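Local structure of putative O-GlcNAcase nagJ (Clostridium perfringens, 6PV5) at residues 40-45 against 214-219; 341-346 against 375-380. The protein probably removes N-acetylhexosamine residues from glycans as a family 84 glycoside hydrolase, this chain being the catalytic barrel and flanking domains of a longer protein. All blocks are in the same frame, centred on the assembly; numbering follows the deposited sequence. Where two conformers were deposited one is given.

Interaction 1 of 2, residues 40-45 against 214-219; sequences ISIYPT and EYKMNA
Tyr215 packs against Tyr43 and Pro44 just where helix 202-214 gives way to the loop before strand 219-222. Tyr215 CB lies 4.4 Å from Pro44 CD. With CG anti to the carbonyl carbon (chi1 -66°), the ring lies beside Tyr43. Tyr215 CD1 sits 3.6 Å from Tyr43 O, which lies at the ring edge. Tyr215 CD1 also reaches the edge of the Tyr43 ring, 3.9 Å from Tyr43 CD2, and the two side chains cross at about a right angle. Farther along, Tyr215 CE1 is 4.1 Å from Tyr43 CD2. Leu450 of helix 446-457 and Ile474 of helix 464-476 also touch the Tyr215 side chain. A cis peptide precedes Pro44, and Pro44 CG comes within 3.3 Å of Tyr215 O. Lys216 brings in the charge. Its chain bends at the last torsion (chi4 96°), and NZ donates to two waters. A water 3.0 Å from Lys216 NZ donates to Tyr43 O and to Glu214 O. A second water, 2.7 Å from Lys216 NZ, donates to Pro44 O. Tyr43 OH bonds to Ser467, and Lys216 NZ also to Ser161. No direct hydrogen bond joins the segments, so the contact combines apolar packing with a buried ammonium group that reaches backbone carbonyls through water.

Interaction 2 of 2, residues 341-346 against 375-380; sequences EYWGSS and NDVIPP. With EDO (1,2-ethanediol), chain F.
The touching parts, 342-345 and 375-377, run 127° apart, and Gly344 and Asn375 come closest, CA to CA 4.1 Å. Ser345 N donates to Asn375 O at 3.0 Å in a nearly straight bond (170° at the hydrogen), with the donor a little out of the carbonyl plane. Asn375 O also lies at the edge of the Trp343 indole, 3.4 Å from Trp343 CD1. Trp343 CG is held between the backbone N and the carbonyl carbon (chi1 66°), and this sets the indole across the start of the other loop. Val377 CG2 sits over the six-membered ring of Trp343 in a CH-pi contact, 3.8 Å from its centroid. Ser346 CB covers the opposite face, while Ser346 OG donates to Trp343 O at 2.6 Å. Trp343 CE3 in turn stands over the centre of the Tyr342 ring. Tyr342 OH bonds to Asp305, the predicted proton donor, so this cluster of side chains adjoins the probable active site. Away from the interface, Glu341 OE2 accepts a hydrogen bond from 1,2-ethanediol and pairs with Arg309. The loops follow neighbouring parallel barrel strands, 336-338 and 369-372. The first leads to the small hairpin 348-349/352-353 and the second to helix 385-395, where Asp387 binds Asn375 ND2.

The two contacts lie at different ends of the catalytic barrel, with nearest atoms about 17 Å apart and no residue in common. Interaction 1 is buried. It joins the loop before strand 48-51 of the mixed sheet to the loop entering barrel strand 219-222, consistent with an interface between domains. Interaction 2 is a surface contact within the barrel domain, between loops that leave two adjacent strands at the side of the predicted catalytic aspartate. Their chemistry follows their place. At 40-45/214-219 the polar links across the segments all pass through water. At 341-346/375-380 a direct backbone bond and a CH-pi contact do the joining.

Interaction 1 of 2, residues 40-45 against 214-219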
loop_
_atom_site.group_PDB
_atom_site.type_symbol
_atom_site.label_atom_id
_atom_site.label_comp_id
_atom_site.label_asym_id
_atom_site.label_seq_id
_atom_site.Cartn_x
_atom_site.Cartn_y
_atom_site.Cartn_z
ATOM N N ILE A 40 -13.185 -1.381 -19.618
ATOM C CA ILE A 40 -12.002 -0.572 -19.384
ATOM C C ILE A 40 -11.710 -0.632 -17.887
ATOM O O ILE A 40 -12.637 -0.577 -17.082
ATOM C CB ILE A 40 -12.212 0.876 -19.882
ATOM N N SER A 41 -10.430 -0.785 -17.530
ATOM C CA SER A 41 -10.018 -0.889 -16.138
ATOM C C SER A 41 -8.808 0.002 -15.868
ATOM O O SER A 41 -7.719 -0.254 -16.378
ATOM C CB SER A 41 -9.724 -2.316 -15.763
ATOM O OG SER A 41 -9.177 -2.387 -14.453
ATOM N N ILE A 42 -9.021 1.042 -15.053
ATOM C CA ILE A 42 -7.947 1.917 -14.617
ATOM C C ILE A 42 -7.812 1.779 -13.108
ATOM O O ILE A 42 -8.786 1.873 -12.375
ATOM C CB ILE A 42 -8.192 3.385 -15.027
ATOM C CG1 ILE A 42 -8.619 3.514 -16.493
ATOM C CG2 ILE A 42 -6.967 4.238 -14.699
ATOM C CD1 ILE A 42 -7.575 3.055 -17.484
ATOM N N TYR A 43 -6.581 1.559 -12.662
ATOM C CA TYR A 43 -6.307 1.351 -11.257
ATOM C C TYR A 43 -5.162 2.283 -10.898
ATOM O O TYR A 43 -4.167 2.298 -11.615
ATOM C CB TYR A 43 -5.878 -0.103 -11.051
ATOM C CG TYR A 43 -5.885 -0.607 -9.632
ATOM C CD1 TYR A 43 -7.067 -1.008 -9.029
ATOM C CD2 TYR A 43 -4.714 -0.711 -8.901
ATOM C CE1 TYR A 43 -7.085 -1.496 -7.736
ATOM C CE2 TYR A 43 -4.709 -1.234 -7.613
ATOM C CZ TYR A 43 -5.903 -1.617 -7.027
ATOM O OH TYR A 43 -5.939 -2.105 -5.756
ATOM N N PRO A 44 -5.251 3.091 -9.813
ATOM C CA PRO A 44 -6.450 3.183 -8.968
ATOM C C PRO A 44 -7.674 3.715 -9.710
ATOM O O PRO A 44 -7.516 4.343 -10.752
ATOM C CB PRO A 44 -6.055 4.234 -7.917
ATOM C CG PRO A 44 -4.547 4.157 -7.859
ATOM C CD PRO A 44 -4.136 3.905 -9.295
ATOM N N THR A 45 -8.874 3.444 -9.165
ATOM C CA THR A 45 -10.137 3.840 -9.773
ATOM C C THR A 45 -10.222 5.363 -9.908
ATOM O O THR A 45 -10.194 6.079 -8.908
ATOM C CB THR A 45 -11.338 3.344 -8.964
ATOM O OG1 THR A 45 -11.222 1.925 -8.836
ATOM C CG2 THR A 45 -12.663 3.687 -9.617
ATOM N N GLU A 214 3.771 3.699 -10.962
ATOM C CA GLU A 214 2.823 3.014 -11.817
ATOM C C GLU A 214 1.392 3.183 -11.301
ATOM O O GLU A 214 0.451 3.254 -12.095
ATOM C CB GLU A 214 3.219 1.542 -11.941
ATOM C CG GLU A 214 2.500 0.835 -13.077
ATOM C CD GLU A 214 3.057 1.074 -14.474
ATOM O OE1 GLU A 214 2.700 0.294 -15.390
ATOM O OE2 GLU A 214 3.845 2.031 -14.651
ATOM N N TYR A 215 1.240 3.266 -9.970
ATOM C CA TYR A 215 -0.085 3.217 -9.371
ATOM C C TYR A 215 -0.389 4.493 -8.582
ATOM O O TYR A 215 -1.317 4.520 -7.770
ATOM C CB TYR A 215 -0.263 1.894 -8.618
ATOM C CG TYR A 215 -0.245 0.738 -9.585
ATOM C CD1 TYR A 215 -1.340 0.505 -10.393
ATOM C CD2 TYR A 215 0.881 -0.057 -9.752
ATOM C CE1 TYR A 215 -1.348 -0.527 -11.313
ATOM C CE2 TYR A 215 0.894 -1.088 -10.683
ATOM C CZ TYR A 215 -0.227 -1.319 -11.465
ATOM O OH TYR A 215 -0.275 -2.304 -12.400
ATOM N N LYS A 216 0.415 5.535 -8.841
ATOM C CA LYS A 216 0.138 6.907 -8.443
ATOM C C LYS A 216 0.297 7.078 -6.933
ATOM O O LYS A 216 -0.350 7.943 -6.347
ATOM C CB LYS A 216 -1.238 7.375 -8.936
ATOM C CG LYS A 216 -1.495 7.241 -10.435
ATOM C CD LYS A 216 -2.832 7.780 -10.855
ATOM C CE LYS A 216 -3.099 7.619 -12.336
ATOM N NZ LYS A 216 -3.883 6.395 -12.634
ATOM N N MET A 217 1.183 6.284 -6.318
ATOM C CA MET A 217 1.631 6.581 -4.966
ATOM C C MET A 217 2.835 7.508 -5.063
ATOM O O MET A 217 3.760 7.230 -5.810
ATOM C CB MET A 217 2.055 5.324 -4.207
ATOM C CG MET A 217 1.009 4.217 -4.244
ATOM S SD MET A 217 1.388 2.890 -3.048
ATOM C CE MET A 217 0.843 3.658 -1.522
ATOM N N ASN A 218 2.851 8.561 -4.238
ATOM C CA ASN A 218 3.693 9.709 -4.525
ATOM C C ASN A 218 4.790 9.849 -3.484
ATOM O O ASN A 218 5.479 10.856 -3.486
ATOM C CB ASN A 218 2.866 10.996 -4.680
ATOM C CG ASN A 218 2.159 11.455 -3.414
ATOM O OD1 ASN A 218 2.228 10.805 -2.368
ATOM N ND2 ASN A 218 1.485 12.595 -3.489
ATOM N N ALA A 219 4.954 8.872 -2.578
ATOM C CA ALA A 219 6.055 9.009 -1.639
ATOM C C ALA A 219 6.577 7.661 -1.151
ATOM O O ALA A 219 5.826 6.709 -0.972
ATOM C CB ALA A 219 5.640 9.868 -0.465
HETATM O O HOH W 1 -2.120 3.997 -12.190
HETATM O O HOH W 2 -6.290 6.547 -11.319
#

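Interaction 2 of 2, residues 341-346 against 375-380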
loop_
_atom_site.group_PDB
_atom_site.type_symbol
_atom_site.label_atom_id
_atom_site.label_comp_id
_atom_site.label_asym_id
_atom_site.label_seq_id
_atom_site.Cartn_x
_atom_site.Cartn_y
_atom_site.Cartn_z
ATOM N N GLU A 341 3.693 9.635 21.684
ATOM C CA GLU A 341 2.352 9.096 21.875
ATOM C C GLU A 341 1.681 8.989 20.509
ATOM O O GLU A 341 0.935 9.876 20.105
ATOM C CB GLU A 341 1.564 9.925 22.909
ATOM C CG GLU A 341 2.110 9.803 24.327
ATOM C CD GLU A 341 1.594 10.721 25.436
ATOM O OE1 GLU A 341 0.871 11.710 25.153
ATOM O OE2 GLU A 341 1.935 10.453 26.600
ATOM N N TYR A 342 1.963 7.905 19.773
ATOM C CA TYR A 342 1.626 7.925 18.361
ATOM C C TYR A 342 0.338 7.168 18.082
ATOM O O TYR A 342 -0.107 7.175 16.943
ATOM C CB TYR A 342 2.763 7.429 17.464
ATOM C CG TYR A 342 3.325 6.070 17.798
ATOM C CD1 TYR A 342 4.450 5.940 18.596
ATOM C CD2 TYR A 342 2.729 4.910 17.312
ATOM C CE1 TYR A 342 4.965 4.694 18.926
ATOM C CE2 TYR A 342 3.240 3.663 17.619
ATOM C CZ TYR A 342 4.349 3.552 18.431
ATOM O OH TYR A 342 4.810 2.306 18.747
ATOM N N TRP A 343 -0.245 6.525 19.101
ATOM C CA TRP A 343 -1.562 5.926 18.921
ATOM C C TRP A 343 -2.604 6.679 19.751
ATOM O O TRP A 343 -2.289 7.282 20.770
ATOM C CB TRP A 343 -1.533 4.397 19.149
ATOM C CG TRP A 343 -1.225 3.939 20.542
ATOM C CD1 TRP A 343 -2.133 3.561 21.491
ATOM C CD2 TRP A 343 0.067 3.799 21.157
ATOM N NE1 TRP A 343 -1.505 3.213 22.652
ATOM C CE2 TRP A 343 -0.150 3.309 22.462
ATOM C CE3 TRP A 343 1.386 4.010 20.731
ATOM C CZ2 TRP A 343 0.895 3.051 23.347
ATOM C CZ3 TRP A 343 2.420 3.751 21.608
ATOM C CH2 TRP A 343 2.178 3.292 22.904
ATOM N N GLY A 344 -3.842 6.707 19.263
ATOM C CA GLY A 344 -4.889 7.516 19.867
ATOM C C GLY A 344 -5.029 7.323 21.376
ATOM O O GLY A 344 -5.064 8.302 22.131
ATOM N N SER A 345 -5.098 6.059 21.807
ATOM C CA SER A 345 -5.280 5.768 23.223
ATOM C C SER A 345 -4.117 6.270 24.081
ATOM O O SER A 345 -4.333 6.627 25.243
ATOM C CB SER A 345 -5.563 4.307 23.455
ATOM O OG SER A 345 -6.777 3.970 22.794
ATOM N N SER A 346 -2.894 6.283 23.523
ATOM C CA SER A 346 -1.733 6.792 24.251
ATOM C C SER A 346 -1.862 8.299 24.520
ATOM O O SER A 346 -1.189 8.819 25.402
ATOM C CB SER A 346 -0.417 6.486 23.564
ATOM O OG SER A 346 -0.267 7.258 22.377
ATOM N N ASN A 375 -6.332 4.280 16.742
ATOM C CA ASN A 375 -6.565 4.192 18.186
ATOM C C ASN A 375 -5.481 3.358 18.860
ATOM O O ASN A 375 -5.139 3.608 20.004
ATOM C CB ASN A 375 -7.932 3.601 18.561
ATOM C CG ASN A 375 -9.096 4.464 18.108
ATOM O OD1 ASN A 375 -8.922 5.627 17.760
ATOM N ND2 ASN A 375 -10.289 3.902 18.103
ATOM N N ASP A 376 -4.970 2.346 18.149
ATOM C CA ASP A 376 -3.946 1.459 18.684
ATOM C C ASP A 376 -2.708 1.482 17.797
ATOM O O ASP A 376 -2.736 2.026 16.699
ATOM C CB ASP A 376 -4.501 0.036 18.743
ATOM C CG ASP A 376 -5.797 0.029 19.538
ATOM O OD1 ASP A 376 -5.744 0.249 20.792
ATOM O OD2 ASP A 376 -6.850 -0.102 18.897
ATOM N N VAL A 377 -1.641 0.833 18.277
ATOM C CA VAL A 377 -0.485 0.555 17.445
ATOM C C VAL A 377 -0.883 -0.220 16.190
ATOM O O VAL A 377 -0.493 0.148 15.078
ATOM C CB VAL A 377 0.601 -0.150 18.270
ATOM C CG1 VAL A 377 1.864 -0.389 17.440
ATOM C CG2 VAL A 377 0.912 0.670 19.510
ATOM N N ILE A 378 -1.666 -1.292 16.368
ATOM C CA ILE A 378 -2.247 -2.012 15.241
ATOM C C ILE A 378 -3.767 -2.067 15.450
ATOM O O ILE A 378 -4.259 -2.945 16.142
ATOM C CB ILE A 378 -1.634 -3.431 15.091
ATOM C CG1 ILE A 378 -0.101 -3.444 15.202
ATOM C CG2 ILE A 378 -2.084 -4.102 13.790
ATOM C CD1 ILE A 378 0.432 -4.667 15.904
ATOM N N PRO A 379 -4.574 -1.136 14.882
ATOM C CA PRO A 379 -6.015 -1.083 15.177
ATOM C C PRO A 379 -6.766 -2.274 14.580
ATOM O O PRO A 379 -6.788 -2.453 13.357
ATOM C CB PRO A 379 -6.473 0.234 14.528
ATOM C CG PRO A 379 -5.173 1.022 14.376
ATOM C CD PRO A 379 -4.146 -0.039 14.002
ATOM N N PRO A 380 -7.387 -3.118 15.440
ATOM C CA PRO A 380 -7.963 -4.392 15.007
ATOM C C PRO A 380 -9.154 -4.211 14.077
ATOM O O PRO A 380 -9.433 -5.071 13.245
ATOM C CB PRO A 380 -8.370 -5.107 16.317
ATOM C CG PRO A 380 -8.443 -4.012 17.347
ATOM C CD PRO A 380 -7.487 -2.924 16.896
HETATM C C1 EDO F . 1.975 11.518 29.828
HETATM O O1 EDO F . 1.871 12.163 28.589
HETATM C C2 EDO F . 3.380 11.451 30.065
HETATM O O2 EDO F . 3.774 12.798 29.970
HETATM O O HOH W 3 -7.349 1.276 22.500
#